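Protease Do-like 2, chloroplastic (Arabidopsis thaliana, PDB 4FLN) is a chloroplast serine protease that makes the primary cut in the photodamaged D1 protein of plant photosystem II. Local coordinates at residues H144-Q149 with G169-I174; D83-T88 with I123-V128. All coordinates share one frame; numbering follows the deposited sequence.

Contact 1. Residues H144-Q149 with G169-I174; sequences HLPRLQ and GVVSRI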
loop_
_atom_site.group_PDB
_atom_site.type_symbol
_atom_site.label_atom_id
_atom_site.label_comp_id
_atom_site.label_asym_id
_atom_site.label_seq_id
_atom_site.Cartn_x
_atom_site.Cartn_y
_atom_site.Cartn_z
ATOM N N HIS B 144 3.459 28.251 38.527
ATOM C CA HIS B 144 2.109 28.622 38.129
ATOM C C HIS B 144 1.960 28.417 36.617
ATOM O O HIS B 144 2.925 28.088 35.931
ATOM C CB HIS B 144 1.803 30.077 38.534
ATOM N N LEU B 145 0.757 28.629 36.098
ATOM C CA LEU B 145 0.481 28.389 34.689
ATOM C C LEU B 145 1.128 29.451 33.783
ATOM O O LEU B 145 0.926 30.652 33.974
ATOM C CB LEU B 145 -1.032 28.326 34.468
ATOM C CG LEU B 145 -1.567 27.954 33.089
ATOM C CD1 LEU B 145 -1.831 26.465 33.005
ATOM C CD2 LEU B 145 -2.833 28.738 32.813
ATOM N N PRO B 146 1.898 29.001 32.779
ATOM C CA PRO B 146 2.668 29.832 31.844
ATOM C C PRO B 146 1.803 30.688 30.929
ATOM O O PRO B 146 0.587 30.511 30.877
ATOM C CB PRO B 146 3.429 28.801 31.007
ATOM C CG PRO B 146 2.611 27.578 31.093
ATOM C CD PRO B 146 2.045 27.568 32.473
ATOM N N ARG B 147 2.439 31.627 30.233
ATOM C CA ARG B 147 1.765 32.399 29.204
ATOM C C ARG B 147 2.292 31.961 27.845
ATOM O O ARG B 147 3.395 31.427 27.739
ATOM C CB ARG B 147 1.956 33.903 29.423
ATOM C CG ARG B 147 1.388 34.376 30.757
ATOM C CD ARG B 147 1.233 35.892 30.874
ATOM N NE ARG B 147 0.254 36.226 31.914
ATOM C CZ ARG B 147 -1.039 36.456 31.687
ATOM N NH1 ARG B 147 -1.519 36.416 30.448
ATOM N NH2 ARG B 147 -1.856 36.733 32.698
ATOM N N LEU B 148 1.477 32.135 26.813
ATOM C CA LEU B 148 1.907 31.815 25.464
ATOM C C LEU B 148 3.251 32.459 25.158
ATOM O O LEU B 148 3.467 33.640 25.431
ATOM C CB LEU B 148 0.877 32.287 24.442
ATOM C CG LEU B 148 -0.471 31.568 24.405
ATOM C CD1 LEU B 148 -1.295 32.086 23.237
ATOM C CD2 LEU B 148 -0.299 30.051 24.311
ATOM N N GLN B 149 4.146 31.658 24.588
ATOM C CA GLN B 149 5.484 32.091 24.191
ATOM C C GLN B 149 6.503 31.986 25.312
ATOM O O GLN B 149 7.690 32.174 25.094
ATOM C CB GLN B 149 5.457 33.503 23.613
ATOM C CG GLN B 149 6.760 33.911 22.961
ATOM C CD GLN B 149 6.581 35.050 21.987
ATOM O OE1 GLN B 149 5.494 35.624 21.879
ATOM N NE2 GLN B 149 7.642 35.379 21.266
ATOM N N GLY B 169 11.559 24.949 23.677
ATOM C CA GLY B 169 10.565 25.463 22.751
ATOM C C GLY B 169 9.803 26.544 23.482
ATOM O O GLY B 169 10.297 27.074 24.477
ATOM N N VAL B 170 8.618 26.900 23.001
ATOM C CA VAL B 170 7.773 27.793 23.791
ATOM C C VAL B 170 6.427 27.148 24.113
ATOM O O VAL B 170 6.076 26.100 23.565
ATOM C CB VAL B 170 7.528 29.136 23.059
ATOM C CG1 VAL B 170 8.833 29.825 22.806
ATOM C CG2 VAL B 170 6.774 28.912 21.737
ATOM N N VAL B 171 5.639 27.806 24.951
ATOM C CA VAL B 171 4.289 27.338 25.137
ATOM C C VAL B 171 3.607 27.872 23.909
ATOM O O VAL B 171 3.529 29.077 23.738
ATOM C CB VAL B 171 3.635 27.982 26.367
ATOM C CG1 VAL B 171 2.128 27.834 26.291
ATOM C CG2 VAL B 171 4.180 27.369 27.654
ATOM N N SER B 172 3.152 26.982 23.038
ATOM C CA SER B 172 2.454 27.403 21.829
ATOM C C SER B 172 0.969 27.635 22.042
ATOM O O SER B 172 0.395 28.561 21.469
ATOM C CB SER B 172 2.703 26.445 20.651
ATOM O OG SER B 172 2.782 25.099 21.066
ATOM N N ARG B 173 0.349 26.767 22.841
ATOM C CA ARG B 173 -1.104 26.764 22.990
ATOM C C ARG B 173 -1.563 26.378 24.390
ATOM O O ARG B 173 -1.069 25.405 24.969
ATOM C CB ARG B 173 -1.716 25.792 21.980
ATOM C CG ARG B 173 -3.110 26.163 21.526
ATOM C CD ARG B 173 -3.555 25.306 20.368
ATOM N NE ARG B 173 -4.761 25.848 19.761
ATOM C CZ ARG B 173 -5.626 25.135 19.048
ATOM N NH1 ARG B 173 -5.427 23.835 18.850
ATOM N NH2 ARG B 173 -6.698 25.724 18.536
ATOM N N ILE B 174 -2.518 27.133 24.925
ATOM C CA ILE B 174 -3.220 26.735 26.142
ATOM C C ILE B 174 -4.682 26.479 25.812
ATOM O O ILE B 174 -5.451 27.407 25.576
ATOM C CB ILE B 174 -3.127 27.808 27.233
ATOM C CG1 ILE B 174 -1.707 27.889 27.773
ATOM C CG2 ILE B 174 -4.061 27.484 28.374
ATOM C CD1 ILE B 174 -1.346 29.261 28.240
#
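Where the segment leading into the second β-barrel of the protease domain crosses strand 165-178, Gln149 is hydrogen-bonded to Val171 through the backbone, and Pro146 and Leu148 lie on the side chains of Val171 and Ile174. Gln149 N gives a nearly straight bond (167° at the hydrogen) to Val171 O at 2.8 Å, approaching in the carbonyl plane. The two methyls of Val171 divide the incoming chain between them. CG1 stands anti to the backbone N (chi1 162°) and meets Leu148 CD2 at 3.8 Å, while CG2 comes against Pro146 CB at 3.7 Å, the two side chains crossing at about a right angle. A branched β-carbon suits a residue pressed from two directions, and Pro146 offers CG2 a compact apolar ring. In this six-stranded barrel of the chymotrypsin-like fold, strand 165-178 also pairs with 185-191, where a classic β-bulge sets two residues, Ser172 and Arg173, opposite the single Gln190. A glycine in place of Val171 would probably leave Pro146 CB and Leu148 CD2 without these apolar partners and open a gap between loop and strand. Leu148 CD2 reaches on to Ile174 CD1 at 4.1 Å, and the Leu148 side chain also packs on Ile164 of the second subunit. Arg173 NH2 bonds Gly160 O and Thr163 O of that second subunit. Ile174 CD1 ends 3.5 Å from Pro146 O, which accepts a hydrogen bond from Arg317 NH2.

Contact 2. Residues D83-T88 with I123-V128; sequences DGKLLT and IALLSV
Four backbone hydrogen bonds join Leu86 to Leu126 and Thr88 to Ala124, the hydrogen-bonded pairs of two neighbouring antiparallel strands in the first β-barrel of this chymotrypsin-like domain. Leu86 N reaches Leu126 O at 2.7 Å, and Leu126 N returns the bond to Leu86 O. Around Thr88 the pattern repeats: its N sits nearly in line with the C=O of Ala124, though the N-H is bent (144°), whereas Ala124 N reaches Thr88 O from above the carbonyl plane. The strands run 149° apart in direction, a twist suited to barrel curvature. His91 and Asp122, probably members of the charge relay system, follow Thr88 by three residues and directly precede Ile123. Between the hydrogen-bonded pairs, Leu87 faces Leu125, and Leu87 CD1 also meets Ile123 CG2 at 3.6 Å. Helix 233-246 covers these three apolar side chains, which is why branched aliphatics fit there. Lys85 crosses Leu125 at a slant, its aliphatic CD 3.7 Å from Leu125 CD2. On the other face Leu86 and Leu126 touch through CB at 4.1 Å, and small Ala124 makes room for Thr88. With OG1 anti to the backbone N (chi1 -166°) and bonded to Ser77 O, Thr88 turns CG2 to Ala124 CB, 3.8 Å away.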
loop_
_atom_site.group_PDB
_atom_site.type_symbol
_atom_site.label_atom_id
_atom_site.label_comp_id
_atom_site.label_asym_id
_atom_site.label_seq_id
_atom_site.Cartn_x
_atom_site.Cartn_y
_atom_site.Cartn_z
ATOM N N ASP B 83 8.253 15.620 49.484
ATOM C CA ASP B 83 7.943 14.531 50.401
ATOM C C ASP B 83 8.741 13.312 49.980
ATOM O O ASP B 83 9.905 13.426 49.583
ATOM C CB ASP B 83 6.451 14.195 50.387
ATOM C CG ASP B 83 5.629 15.156 51.214
ATOM O OD1 ASP B 83 5.940 16.369 51.211
ATOM O OD2 ASP B 83 4.672 14.696 51.875
ATOM N N GLY B 84 8.110 12.148 50.046
ATOM C CA GLY B 84 8.732 10.939 49.547
ATOM C C GLY B 84 8.183 10.499 48.201
ATOM O O GLY B 84 8.254 9.320 47.862
ATOM N N LYS B 85 7.618 11.432 47.439
ATOM C CA LYS B 85 6.812 11.060 46.279
ATOM C C LYS B 85 7.468 11.315 44.912
ATOM O O LYS B 85 8.247 12.251 44.743
ATOM C CB LYS B 85 5.435 11.727 46.371
ATOM C CG LYS B 85 4.672 11.383 47.660
ATOM C CD LYS B 85 3.379 12.186 47.807
ATOM C CE LYS B 85 3.649 13.686 47.994
ATOM N NZ LYS B 85 2.417 14.537 47.883
ATOM N N LEU B 86 7.156 10.448 43.953
ATOM C CA LEU B 86 7.557 10.633 42.561
ATOM C C LEU B 86 6.331 10.811 41.668
ATOM O O LEU B 86 5.339 10.098 41.802
ATOM C CB LEU B 86 8.371 9.437 42.065
ATOM C CG LEU B 86 9.722 9.241 42.742
ATOM C CD1 LEU B 86 10.444 8.035 42.165
ATOM C CD2 LEU B 86 10.554 10.510 42.588
ATOM N N LEU B 87 6.408 11.757 40.747
ATOM C CA LEU B 87 5.302 12.025 39.839
ATOM C C LEU B 87 5.561 11.351 38.502
ATOM O O LEU B 87 6.691 11.326 38.029
ATOM C CB LEU B 87 5.169 13.536 39.642
ATOM C CG LEU B 87 3.829 14.103 39.189
ATOM C CD1 LEU B 87 2.690 13.314 39.792
ATOM C CD2 LEU B 87 3.743 15.556 39.614
ATOM N N THR B 88 4.521 10.808 37.889
ATOM C CA THR B 88 4.660 10.250 36.548
ATOM C C THR B 88 3.335 10.177 35.801
ATOM O O THR B 88 2.309 10.601 36.304
ATOM C CB THR B 88 5.322 8.857 36.570
ATOM O OG1 THR B 88 5.729 8.508 35.242
ATOM C CG2 THR B 88 4.357 7.801 37.093
ATOM N N ILE B 123 -2.035 10.688 35.402
ATOM C CA ILE B 123 -1.033 10.997 36.405
ATOM C C ILE B 123 -0.917 9.832 37.380
ATOM O O ILE B 123 -1.900 9.147 37.671
ATOM C CB ILE B 123 -1.389 12.303 37.169
ATOM C CG1 ILE B 123 -1.328 13.507 36.232
ATOM C CG2 ILE B 123 -0.462 12.520 38.361
ATOM C CD1 ILE B 123 -1.770 14.791 36.883
ATOM N N ALA B 124 0.291 9.590 37.871
ATOM C CA ALA B 124 0.471 8.593 38.908
ATOM C C ALA B 124 1.536 9.059 39.875
ATOM O O ALA B 124 2.499 9.721 39.487
ATOM C CB ALA B 124 0.822 7.241 38.320
ATOM N N LEU B 125 1.334 8.734 41.146
ATOM C CA LEU B 125 2.299 9.047 42.172
ATOM C C LEU B 125 2.986 7.749 42.540
ATOM O O LEU B 125 2.365 6.689 42.503
ATOM C CB LEU B 125 1.595 9.646 43.380
ATOM C CG LEU B 125 2.196 10.938 43.927
ATOM C CD1 LEU B 125 2.531 11.881 42.791
ATOM C CD2 LEU B 125 1.232 11.590 44.906
ATOM N N LEU B 126 4.271 7.819 42.861
ATOM C CA LEU B 126 4.992 6.635 43.307
ATOM C C LEU B 126 5.743 6.929 44.600
ATOM O O LEU B 126 6.201 8.059 44.831
ATOM C CB LEU B 126 5.982 6.159 42.242
ATOM C CG LEU B 126 5.549 5.903 40.802
ATOM C CD1 LEU B 126 6.781 5.626 39.963
ATOM C CD2 LEU B 126 4.581 4.748 40.706
ATOM N N SER B 127 5.871 5.905 45.437
ATOM C CA SER B 127 6.691 5.994 46.644
ATOM C C SER B 127 7.909 5.110 46.435
ATOM O O SER B 127 7.860 4.161 45.650
ATOM C CB SER B 127 5.913 5.546 47.888
ATOM O OG SER B 127 5.588 4.167 47.828
ATOM N N VAL B 128 9.009 5.439 47.102
ATOM C CA VAL B 128 10.221 4.639 46.958
ATOM C C VAL B 128 10.893 4.261 48.276
ATOM O O VAL B 128 10.905 5.035 49.232
ATOM C CB VAL B 128 11.240 5.295 46.011
ATOM C CG1 VAL B 128 12.660 5.105 46.533
ATOM C CG2 VAL B 128 11.096 4.710 44.620
#

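Overall arrangement
Both contacts are largely buried and belong to the protease domain, but they hold different barrels: contact 2 pairs two strands within the first, and contact 1 lays a loop on a strand of the second. Their centres lie 25 Å apart and their nearest atoms about 12 Å, without touching. Contact 2 rests on repeated backbone bonds with apolar side chains on both faces, and sits near the probable charge relay residues. Contact 1 has a single backbone bond between its segments, and the rest of it is mostly apolar packing. It lies away from the annotated sites, and its strand also bonds the second subunit through Arg173, whereas no other chain of the assembly touches contact 2.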